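Local coordinates for protein CocE/NonD family hydrolase (Staphylococcus aureus subsp. aureus COL, PDB 3III) that probably hydrolyses ester or amide bonds, as expected of an alpha/beta-hydrolase of the CocE/NonD family, although its natural substrate is not established, at residues E37-T45 / Y55-K63; A73-K81 / W217-W225. All coordinates share one frame; numbering follows the deposited sequence.

Contact 1. Residues E37-T45 / Y55-K63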
loop_
_atom_site.group_PDB
_atom_site.type_symbol
_atom_site.label_atom_id
_atom_site.label_comp_id
_atom_site.label_asym_id
_atom_site.label_seq_id
_atom_site.Cartn_x
_atom_site.Cartn_y
_atom_site.Cartn_z
ATOM N N GLU A 37 15.832 -29.726 -2.506
ATOM C CA GLU A 37 14.825 -30.771 -2.712
ATOM C C GLU A 37 13.627 -30.601 -1.764
ATOM O O GLU A 37 13.776 -30.333 -0.597
ATOM C CB GLU A 37 15.428 -32.164 -2.406
ATOM C CG GLU A 37 16.696 -32.534 -3.115
ATOM C CD GLU A 37 17.518 -33.674 -2.412
ATOM O OE1 GLU A 37 18.511 -33.382 -1.650
ATOM O OE2 GLU A 37 17.183 -34.857 -2.663
HETATM N N MSE A 38 12.439 -30.790 -2.300
HETATM C CA MSE A 38 11.248 -30.722 -1.566
HETATM C C MSE A 38 10.182 -31.382 -2.403
HETATM O O MSE A 38 10.436 -31.757 -3.560
HETATM C CB MSE A 38 10.883 -29.268 -1.262
HETATM C CG MSE A 38 10.521 -28.440 -2.469
HETATM SE SE MSE A 38 10.307 -26.538 -1.871
HETATM C CE MSE A 38 12.259 -26.103 -1.445
ATOM N N ILE A 39 8.997 -31.483 -1.813
ATOM C CA ILE A 39 7.796 -31.922 -2.486
ATOM C C ILE A 39 6.957 -30.729 -2.916
ATOM O O ILE A 39 6.791 -29.766 -2.179
ATOM C CB ILE A 39 6.979 -32.844 -1.578
ATOM C CG1 ILE A 39 7.666 -34.205 -1.470
ATOM C CG2 ILE A 39 5.537 -32.954 -2.067
ATOM C CD1 ILE A 39 7.034 -35.141 -0.410
HETATM N N MSE A 40 6.463 -30.761 -4.148
HETATM C CA MSE A 40 5.415 -29.862 -4.587
HETATM C C MSE A 40 4.195 -30.684 -5.046
HETATM O O MSE A 40 4.289 -31.539 -5.976
HETATM C CB MSE A 40 5.922 -28.969 -5.721
HETATM C CG MSE A 40 4.867 -27.961 -6.192
HETATM SE SE MSE A 40 5.303 -27.300 -7.985
HETATM C CE MSE A 40 3.868 -25.943 -8.134
ATOM N N GLU A 41 3.072 -30.455 -4.385
ATOM C CA GLU A 41 1.787 -30.995 -4.811
ATOM C C GLU A 41 1.155 -29.909 -5.630
ATOM O O GLU A 41 0.954 -28.783 -5.157
ATOM C CB GLU A 41 0.884 -31.360 -3.609
ATOM C CG GLU A 41 1.541 -32.289 -2.639
ATOM C CD GLU A 41 0.594 -32.885 -1.561
ATOM O OE1 GLU A 41 -0.651 -32.915 -1.757
ATOM O OE2 GLU A 41 1.146 -33.349 -0.539
ATOM N N LYS A 42 0.942 -30.200 -6.901
ATOM C CA LYS A 42 0.405 -29.229 -7.806
ATOM C C LYS A 42 -1.063 -29.522 -8.121
ATOM O O LYS A 42 -1.448 -30.683 -8.416
ATOM C CB LYS A 42 1.227 -29.219 -9.085
ATOM C CG LYS A 42 0.778 -28.198 -10.080
ATOM C CD LYS A 42 1.673 -28.140 -11.291
ATOM C CE LYS A 42 1.053 -27.163 -12.279
ATOM N NZ LYS A 42 1.923 -26.967 -13.431
ATOM N N ASP A 43 -1.856 -28.457 -8.122
ATOM C CA ASP A 43 -3.281 -28.547 -8.442
ATOM C C ASP A 43 -4.136 -29.330 -7.473
ATOM O O ASP A 43 -5.154 -29.846 -7.891
ATOM C CB ASP A 43 -3.542 -29.117 -9.842
ATOM C CG ASP A 43 -3.189 -28.145 -10.950
ATOM O OD1 ASP A 43 -3.147 -26.901 -10.714
ATOM O OD2 ASP A 43 -2.995 -28.629 -12.091
ATOM N N GLY A 44 -3.775 -29.386 -6.206
ATOM C CA GLY A 44 -4.733 -29.795 -5.176
ATOM C C GLY A 44 -5.931 -28.863 -5.120
ATOM O O GLY A 44 -5.847 -27.729 -5.578
ATOM N N THR A 45 -7.063 -29.360 -4.618
ATOM C CA THR A 45 -8.277 -28.543 -4.538
ATOM C C THR A 45 -8.776 -28.491 -3.121
ATOM O O THR A 45 -8.549 -29.399 -2.362
ATOM C CB THR A 45 -9.416 -29.076 -5.425
ATOM O OG1 THR A 45 -9.743 -30.397 -5.000
ATOM C CG2 THR A 45 -9.008 -29.096 -6.868
ATOM N N TYR A 55 -8.183 -23.997 -6.344
ATOM C CA TYR A 55 -6.963 -24.698 -6.711
ATOM C C TYR A 55 -5.750 -24.148 -6.016
ATOM O O TYR A 55 -5.574 -22.942 -5.898
ATOM C CB TYR A 55 -6.770 -24.731 -8.236
ATOM C CG TYR A 55 -7.880 -25.540 -8.884
ATOM C CD1 TYR A 55 -7.677 -26.861 -9.266
ATOM C CD2 TYR A 55 -9.132 -24.976 -9.082
ATOM C CE1 TYR A 55 -8.730 -27.615 -9.816
ATOM C CE2 TYR A 55 -10.160 -25.704 -9.592
ATOM C CZ TYR A 55 -9.957 -27.016 -9.963
ATOM O OH TYR A 55 -10.981 -27.697 -10.531
ATOM N N ILE A 56 -4.897 -25.048 -5.559
ATOM C CA ILE A 56 -3.675 -24.652 -4.786
ATOM C C ILE A 56 -2.447 -25.445 -5.200
ATOM O O ILE A 56 -2.542 -26.504 -5.840
ATOM C CB ILE A 56 -3.867 -24.880 -3.238
ATOM C CG1 ILE A 56 -4.012 -26.372 -2.910
ATOM C CG2 ILE A 56 -5.140 -24.206 -2.771
ATOM C CD1 ILE A 56 -4.190 -26.709 -1.346
ATOM N N ASN A 57 -1.285 -24.938 -4.790
ATOM C CA ASN A 57 -0.059 -25.712 -4.741
ATOM C C ASN A 57 0.426 -25.774 -3.305
ATOM O O ASN A 57 0.297 -24.810 -2.558
ATOM C CB ASN A 57 1.032 -25.028 -5.558
ATOM C CG ASN A 57 0.674 -24.892 -7.020
ATOM O OD1 ASN A 57 0.028 -25.767 -7.602
ATOM N ND2 ASN A 57 1.173 -23.838 -7.643
ATOM N N ILE A 58 1.027 -26.894 -2.942
ATOM C CA ILE A 58 1.618 -27.081 -1.634
ATOM C C ILE A 58 3.101 -27.449 -1.785
ATOM O O ILE A 58 3.434 -28.444 -2.407
ATOM C CB ILE A 58 0.962 -28.264 -0.877
ATOM C CG1 ILE A 58 -0.561 -28.102 -0.718
ATOM C CG2 ILE A 58 1.650 -28.493 0.503
ATOM C CD1 ILE A 58 -1.315 -29.445 -0.315
ATOM N N PHE A 59 3.988 -26.650 -1.204
ATOM C CA PHE A 59 5.405 -26.975 -1.167
ATOM C C PHE A 59 5.732 -27.362 0.256
ATOM O O PHE A 59 5.432 -26.586 1.197
ATOM C CB PHE A 59 6.209 -25.728 -1.502
ATOM C CG PHE A 59 6.022 -25.225 -2.927
ATOM C CD1 PHE A 59 6.882 -25.615 -3.907
ATOM C CD2 PHE A 59 4.955 -24.375 -3.257
ATOM C CE1 PHE A 59 6.709 -25.154 -5.221
ATOM C CE2 PHE A 59 4.771 -23.895 -4.526
ATOM C CZ PHE A 59 5.649 -24.275 -5.520
ATOM N N ARG A 60 6.328 -28.532 0.419
ATOM C CA ARG A 60 6.622 -29.047 1.735
ATOM C C ARG A 60 7.878 -29.884 1.794
ATOM O O ARG A 60 8.318 -30.415 0.784
ATOM C CB ARG A 60 5.417 -29.797 2.282
ATOM C CG ARG A 60 4.903 -30.915 1.412
ATOM C CD ARG A 60 3.620 -31.535 1.997
ATOM N NE ARG A 60 3.253 -32.745 1.246
ATOM C CZ ARG A 60 3.794 -33.944 1.449
ATOM N NH1 ARG A 60 4.707 -34.140 2.377
ATOM N NH2 ARG A 60 3.436 -34.965 0.688
ATOM N N PRO A 61 8.469 -29.991 2.989
ATOM C CA PRO A 61 9.642 -30.808 3.127
ATOM C C PRO A 61 9.371 -32.264 2.746
ATOM O O PRO A 61 8.277 -32.807 2.958
ATOM C CB PRO A 61 9.998 -30.661 4.594
ATOM C CG PRO A 61 9.367 -29.425 5.013
ATOM C CD PRO A 61 8.107 -29.364 4.262
ATOM N N ASN A 62 10.343 -32.861 2.064
ATOM C CA ASN A 62 10.279 -34.256 1.714
ATOM C C ASN A 62 10.650 -35.115 2.921
ATOM O O ASN A 62 11.700 -35.774 2.935
ATOM C CB ASN A 62 11.232 -34.535 0.519
ATOM C CG ASN A 62 11.152 -35.932 0.042
ATOM O OD1 ASN A 62 10.128 -36.599 0.248
ATOM N ND2 ASN A 62 12.239 -36.424 -0.576
ATOM N N LYS A 63 9.767 -35.109 3.914
ATOM C CA LYS A 63 9.880 -35.928 5.070
ATOM C C LYS A 63 8.535 -35.932 5.769
ATOM O O LYS A 63 7.704 -35.031 5.574
ATOM C CB LYS A 63 11.009 -35.437 6.005
ATOM C CG LYS A 63 10.945 -33.986 6.363
ATOM C CD LYS A 63 12.049 -33.559 7.337
ATOM C CE LYS A 63 12.325 -32.096 7.246
ATOM N NZ LYS A 63 13.034 -31.574 8.389
HETATM O O HOH W 1 13.006 -31.519 1.626
#
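The backbones of Ile39 and Glu41 pair with those of Arg60 and Ile58 in a beta hairpin whose strands run antiparallel, 170° apart, near one edge of the large mixed sheet of the alpha/beta-hydrolase domain. Ile39 N meets Arg60 O at 2.9 Å, and the return bond and the matching pair at Glu41 and Ile58 continue the regular pattern. At Asp43 the first strand turns a corner; beyond it Gly44 O still accepts from Ile56 N.

One face of the hairpin carries Ile39, Glu41, Ile56, Ile58 and Arg60, and helix 140-154 covers part of it through Trp152, which packs on Ile56 and Ile58. Here Arg60 holds Glu41 side-on. Its NE lies 2.8 Å from Glu41 OE2, and its NH2 reaches that same OE2 at 3.1 Å. The guanidinium and carboxylate planes stand 82° apart, and the two nitrogens come to OE2 on its anti side, from opposite faces of the carboxylate. Ile39 runs beside Arg60 and covers one face of the guanidinium, with Ile39 CD1 3.8 Å from Arg60 NH2.

On the other face, Phe59 is met by two selenomethionines. Met40 swings CG away from its own backbone N (chi1 -178°), which lays CG over the Phe59 ring in a CH-pi contact, 3.9 Å from the centroid. Met38 adds a Met-aromatic contact, its selenium approaching the ring obliquely. Met40 then continues extended until CE lies 3.5 Å from Asn57 ND2. The Asn57 amide is bound chiefly to Lys78 and Asp79, and its OD1 takes a weak hydrogen bond from Asp43 N at 3.3 Å.

Contact 2. Residues A73-K81 / W217-W225. With PLM (palmitic acid), chain G.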
loop_
_atom_site.group_PDB
_atom_site.type_symbol
_atom_site.label_atom_id
_atom_site.label_comp_id
_atom_site.label_asym_id
_atom_site.label_seq_id
_atom_site.Cartn_x
_atom_site.Cartn_y
_atom_site.Cartn_z
ATOM N N ALA A 73 -2.611 -15.844 -0.915
ATOM C CA ALA A 73 -3.744 -16.029 -1.843
ATOM C C ALA A 73 -4.044 -14.774 -2.675
ATOM O O ALA A 73 -4.073 -13.654 -2.175
ATOM C CB ALA A 73 -4.966 -16.473 -1.099
ATOM N N ASP A 74 -4.324 -14.996 -3.964
ATOM C CA ASP A 74 -4.651 -13.957 -4.891
ATOM C C ASP A 74 -5.374 -14.563 -6.099
ATOM O O ASP A 74 -5.660 -15.750 -6.149
ATOM C CB ASP A 74 -3.359 -13.239 -5.333
ATOM C CG ASP A 74 -2.380 -14.176 -5.913
ATOM O OD1 ASP A 74 -2.625 -14.646 -7.034
ATOM O OD2 ASP A 74 -1.423 -14.524 -5.198
ATOM N N THR A 75 -5.731 -13.702 -7.025
ATOM C CA THR A 75 -6.334 -14.099 -8.279
ATOM C C THR A 75 -5.447 -13.840 -9.499
ATOM O O THR A 75 -5.919 -13.778 -10.621
ATOM C CB THR A 75 -7.686 -13.430 -8.454
ATOM O OG1 THR A 75 -7.541 -12.021 -8.409
ATOM C CG2 THR A 75 -8.703 -13.899 -7.394
ATOM N N TYR A 76 -4.143 -13.716 -9.276
ATOM C CA TYR A 76 -3.194 -13.436 -10.360
ATOM C C TYR A 76 -2.626 -14.669 -11.073
ATOM O O TYR A 76 -2.027 -14.523 -12.122
ATOM C CB TYR A 76 -2.034 -12.610 -9.814
ATOM C CG TYR A 76 -2.370 -11.241 -9.314
ATOM C CD1 TYR A 76 -3.520 -10.565 -9.704
ATOM C CD2 TYR A 76 -1.454 -10.540 -8.547
ATOM C CE1 TYR A 76 -3.745 -9.242 -9.262
ATOM C CE2 TYR A 76 -1.681 -9.213 -8.145
ATOM C CZ TYR A 76 -2.803 -8.581 -8.501
ATOM O OH TYR A 76 -3.001 -7.254 -8.082
ATOM N N GLY A 77 -2.840 -15.876 -10.536
ATOM C CA GLY A 77 -2.260 -17.074 -11.105
ATOM C C GLY A 77 -1.289 -17.694 -10.114
ATOM O O GLY A 77 -0.271 -17.096 -9.796
ATOM N N LYS A 78 -1.615 -18.897 -9.624
ATOM C CA LYS A 78 -0.768 -19.622 -8.664
ATOM C C LYS A 78 0.483 -20.262 -9.317
ATOM O O LYS A 78 1.432 -20.633 -8.572
ATOM C CB LYS A 78 -1.565 -20.688 -7.935
ATOM C CG LYS A 78 -1.965 -21.902 -8.805
ATOM C CD LYS A 78 -2.584 -23.019 -7.956
ATOM C CE LYS A 78 -2.981 -24.235 -8.750
ATOM N NZ LYS A 78 -1.819 -24.880 -9.456
ATOM N N ASP A 79 0.484 -20.427 -10.634
ATOM C CA ASP A 79 1.604 -21.036 -11.316
ATOM C C ASP A 79 2.403 -20.060 -12.151
ATOM O O ASP A 79 3.170 -20.458 -13.012
ATOM C CB ASP A 79 1.084 -22.184 -12.170
ATOM C CG ASP A 79 0.499 -23.248 -11.324
ATOM O OD1 ASP A 79 1.239 -23.730 -10.475
ATOM O OD2 ASP A 79 -0.691 -23.564 -11.458
ATOM N N ASN A 80 2.236 -18.778 -11.903
ATOM C CA ASN A 80 3.040 -17.791 -12.619
ATOM C C ASN A 80 4.542 -17.980 -12.388
ATOM O O ASN A 80 5.025 -18.020 -11.239
ATOM C CB ASN A 80 2.609 -16.362 -12.259
ATOM C CG ASN A 80 1.157 -16.048 -12.676
ATOM O OD1 ASN A 80 0.425 -16.870 -13.301
ATOM N ND2 ASN A 80 0.740 -14.844 -12.342
ATOM N N LYS A 81 5.261 -18.175 -13.490
ATOM C CA LYS A 81 6.705 -18.084 -13.469
ATOM C C LYS A 81 7.062 -16.570 -13.389
ATOM O O LYS A 81 6.614 -15.773 -14.231
ATOM C CB LYS A 81 7.343 -18.782 -14.705
ATOM C CG LYS A 81 8.837 -19.033 -14.549
ATOM C CD LYS A 81 9.396 -19.837 -15.718
ATOM C CE LYS A 81 10.926 -19.833 -15.715
ATOM N NZ LYS A 81 11.458 -18.433 -15.856
ATOM N N TRP A 217 -5.215 -2.130 -13.609
ATOM C CA TRP A 217 -5.245 -3.259 -12.696
ATOM C C TRP A 217 -6.503 -4.067 -12.971
ATOM O O TRP A 217 -6.462 -5.309 -13.102
ATOM C CB TRP A 217 -5.219 -2.715 -11.267
ATOM C CG TRP A 217 -5.496 -3.706 -10.237
ATOM C CD1 TRP A 217 -4.662 -4.672 -9.804
ATOM C CD2 TRP A 217 -6.708 -3.843 -9.481
ATOM N NE1 TRP A 217 -5.282 -5.427 -8.842
ATOM C CE2 TRP A 217 -6.540 -4.936 -8.623
ATOM C CE3 TRP A 217 -7.922 -3.159 -9.457
ATOM C CZ2 TRP A 217 -7.527 -5.345 -7.722
ATOM C CZ3 TRP A 217 -8.904 -3.569 -8.547
ATOM C CH2 TRP A 217 -8.711 -4.652 -7.720
ATOM N N THR A 218 -7.635 -3.376 -13.017
ATOM C CA THR A 218 -8.887 -4.067 -13.263
ATOM C C THR A 218 -8.853 -4.820 -14.589
ATOM O O THR A 218 -9.226 -5.995 -14.655
ATOM C CB THR A 218 -10.103 -3.124 -13.274
ATOM O OG1 THR A 218 -10.200 -2.463 -12.015
ATOM C CG2 THR A 218 -11.367 -3.980 -13.512
ATOM N N GLN A 219 -8.423 -4.134 -15.644
ATOM C CA GLN A 219 -8.326 -4.717 -16.971
ATOM C C GLN A 219 -7.400 -5.918 -17.027
ATOM O O GLN A 219 -7.676 -6.906 -17.719
ATOM C CB GLN A 219 -7.899 -3.652 -17.990
ATOM C CG GLN A 219 -9.069 -2.775 -18.232
ATOM C CD GLN A 219 -8.750 -1.505 -18.958
ATOM O OE1 GLN A 219 -7.590 -1.049 -19.024
ATOM N NE2 GLN A 219 -9.779 -0.908 -19.496
ATOM N N GLY A 220 -6.310 -5.817 -16.288
ATOM C CA GLY A 220 -5.362 -6.896 -16.123
ATOM C C GLY A 220 -5.967 -8.199 -15.581
ATOM O O GLY A 220 -5.608 -9.290 -16.040
ATOM N N ILE A 221 -6.864 -8.077 -14.606
ATOM C CA ILE A 221 -7.559 -9.233 -14.042
ATOM C C ILE A 221 -8.458 -9.853 -15.121
ATOM O O ILE A 221 -8.369 -11.047 -15.398
ATOM C CB ILE A 221 -8.356 -8.857 -12.753
ATOM C CG1 ILE A 221 -7.372 -8.383 -11.663
ATOM C CG2 ILE A 221 -9.251 -10.028 -12.345
ATOM C CD1 ILE A 221 -7.997 -7.937 -10.297
ATOM N N PHE A 222 -9.258 -9.016 -15.784
ATOM C CA PHE A 222 -10.077 -9.461 -16.888
ATOM C C PHE A 222 -9.253 -10.179 -17.978
ATOM O O PHE A 222 -9.661 -11.218 -18.463
ATOM C CB PHE A 222 -10.857 -8.261 -17.487
ATOM C CG PHE A 222 -12.220 -8.054 -16.878
ATOM C CD1 PHE A 222 -13.358 -8.771 -17.397
ATOM C CD2 PHE A 222 -12.396 -7.180 -15.805
ATOM C CE1 PHE A 222 -14.668 -8.556 -16.878
ATOM C CE2 PHE A 222 -13.670 -6.948 -15.262
ATOM C CZ PHE A 222 -14.822 -7.665 -15.777
ATOM N N ALA A 223 -8.092 -9.613 -18.333
ATOM C CA ALA A 223 -7.207 -10.187 -19.366
ATOM C C ALA A 223 -6.560 -11.521 -18.935
ATOM O O ALA A 223 -6.237 -12.386 -19.766
ATOM C CB ALA A 223 -6.147 -9.144 -19.783
ATOM N N ARG A 224 -6.395 -11.707 -17.626
ATOM C CA ARG A 224 -5.748 -12.881 -17.120
ATOM C C ARG A 224 -6.647 -14.127 -17.259
ATOM O O ARG A 224 -6.115 -15.210 -17.445
ATOM C CB ARG A 224 -5.335 -12.692 -15.651
ATOM C CG ARG A 224 -4.542 -13.799 -15.021
ATOM C CD ARG A 224 -3.109 -13.878 -15.523
ATOM N NE ARG A 224 -2.434 -15.119 -15.092
ATOM C CZ ARG A 224 -2.635 -16.328 -15.633
ATOM N NH1 ARG A 224 -3.521 -16.527 -16.621
ATOM N NH2 ARG A 224 -1.955 -17.371 -15.156
ATOM N N TRP A 225 -7.974 -13.959 -17.182
ATOM C CA TRP A 225 -8.946 -15.113 -17.144
ATOM C C TRP A 225 -10.088 -14.844 -18.109
ATOM O O TRP A 225 -11.243 -14.717 -17.712
ATOM C CB TRP A 225 -9.505 -15.367 -15.707
ATOM C CG TRP A 225 -8.440 -15.406 -14.638
ATOM C CD1 TRP A 225 -8.223 -14.486 -13.641
ATOM C CD2 TRP A 225 -7.417 -16.389 -14.503
ATOM N NE1 TRP A 225 -7.107 -14.827 -12.916
ATOM C CE2 TRP A 225 -6.584 -15.984 -13.428
ATOM C CE3 TRP A 225 -7.072 -17.527 -15.230
ATOM C CZ2 TRP A 225 -5.477 -16.716 -13.032
ATOM C CZ3 TRP A 225 -5.944 -18.267 -14.808
ATOM C CH2 TRP A 225 -5.189 -17.859 -13.730
HETATM C C1 PLM G . -0.073 -5.382 -8.063
HETATM O O1 PLM G . -0.788 -5.950 -7.240
HETATM O O2 PLM G . 0.759 -4.561 -7.640
HETATM C C2 PLM G . -0.262 -5.673 -9.518
HETATM C C3 PLM G . 0.844 -5.091 -10.379
HETATM C C4 PLM G . 0.800 -5.480 -11.857
HETATM C C5 PLM G . 2.098 -5.126 -12.642
HETATM C C6 PLM G . 1.944 -4.909 -14.172
HETATM C C7 PLM G . 2.875 -5.649 -15.164
HETATM C C8 PLM G . 4.105 -4.881 -15.718
#
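The loop that leaves strand 67-74 of the alpha/beta-hydrolase sheet carries Tyr76 into the probable active site, where helix 213-224 meets it through Trp217. The Tyr76 hydroxyl joins two partners. Trp217 NE1 donates to Tyr76 OH at 3.0 Å from within the indole plane, the two side chains crossing at about a right angle, while Tyr76 OH donates to O1 of the bound palmitic acid at 2.7 Å. The same fatty acid is hydrogen-bonded to Ser169, which sits between strand 162-168 and helix 170-179 as the nucleophile of this fold does. A tyrosine hydroxyl so placed is consistent with a part in the oxyanion hole, as in cocaine esterase.

Farther along the helix, Ile221 CG1 lies at the edge of the Tyr76 ring, 4.4 Å from CE1. The last helical residue, Arg224, and Trp225 just after it hold the loop backbone. Trp225 NE1 points almost straight at Thr75 O (2.8 Å, 166° at the hydrogen), and the benzene side of its indole brings CZ2 to within 3.7 Å of Gly77 N. Arg224 bends at chi2 (72°), which sets its guanidinium over the rim of the Trp225 indole, at CH2. From there Arg224 NE makes a weak bond to Tyr76 O, a carbonyl that also accepts from Asn80 ND2. Asn80 OD1, in turn, receives Arg224 NH2 at 3.1 Å, in the plane of its own amide carbonyl.

Overall arrangement
Along the chain contact 1 is complete before the first segment of contact 2 begins, and their centres lie 21 Å apart on the same side of the molecule's centre. Both reach the same mixed sheet of the hydrolase domain: contact 1 pairs two strands near its edge, whereas contact 2 joins the loop after the more central strand 67-74 to helix 213-224. Lys78, in that loop, bridges them, its NZ forming a salt bridge with Asp43 OD1 at 2.7 Å and probably a hydrogen bond with Asn57 OD1. The loop bearing Tyr76 is thus tied both to the hairpin and to the helix.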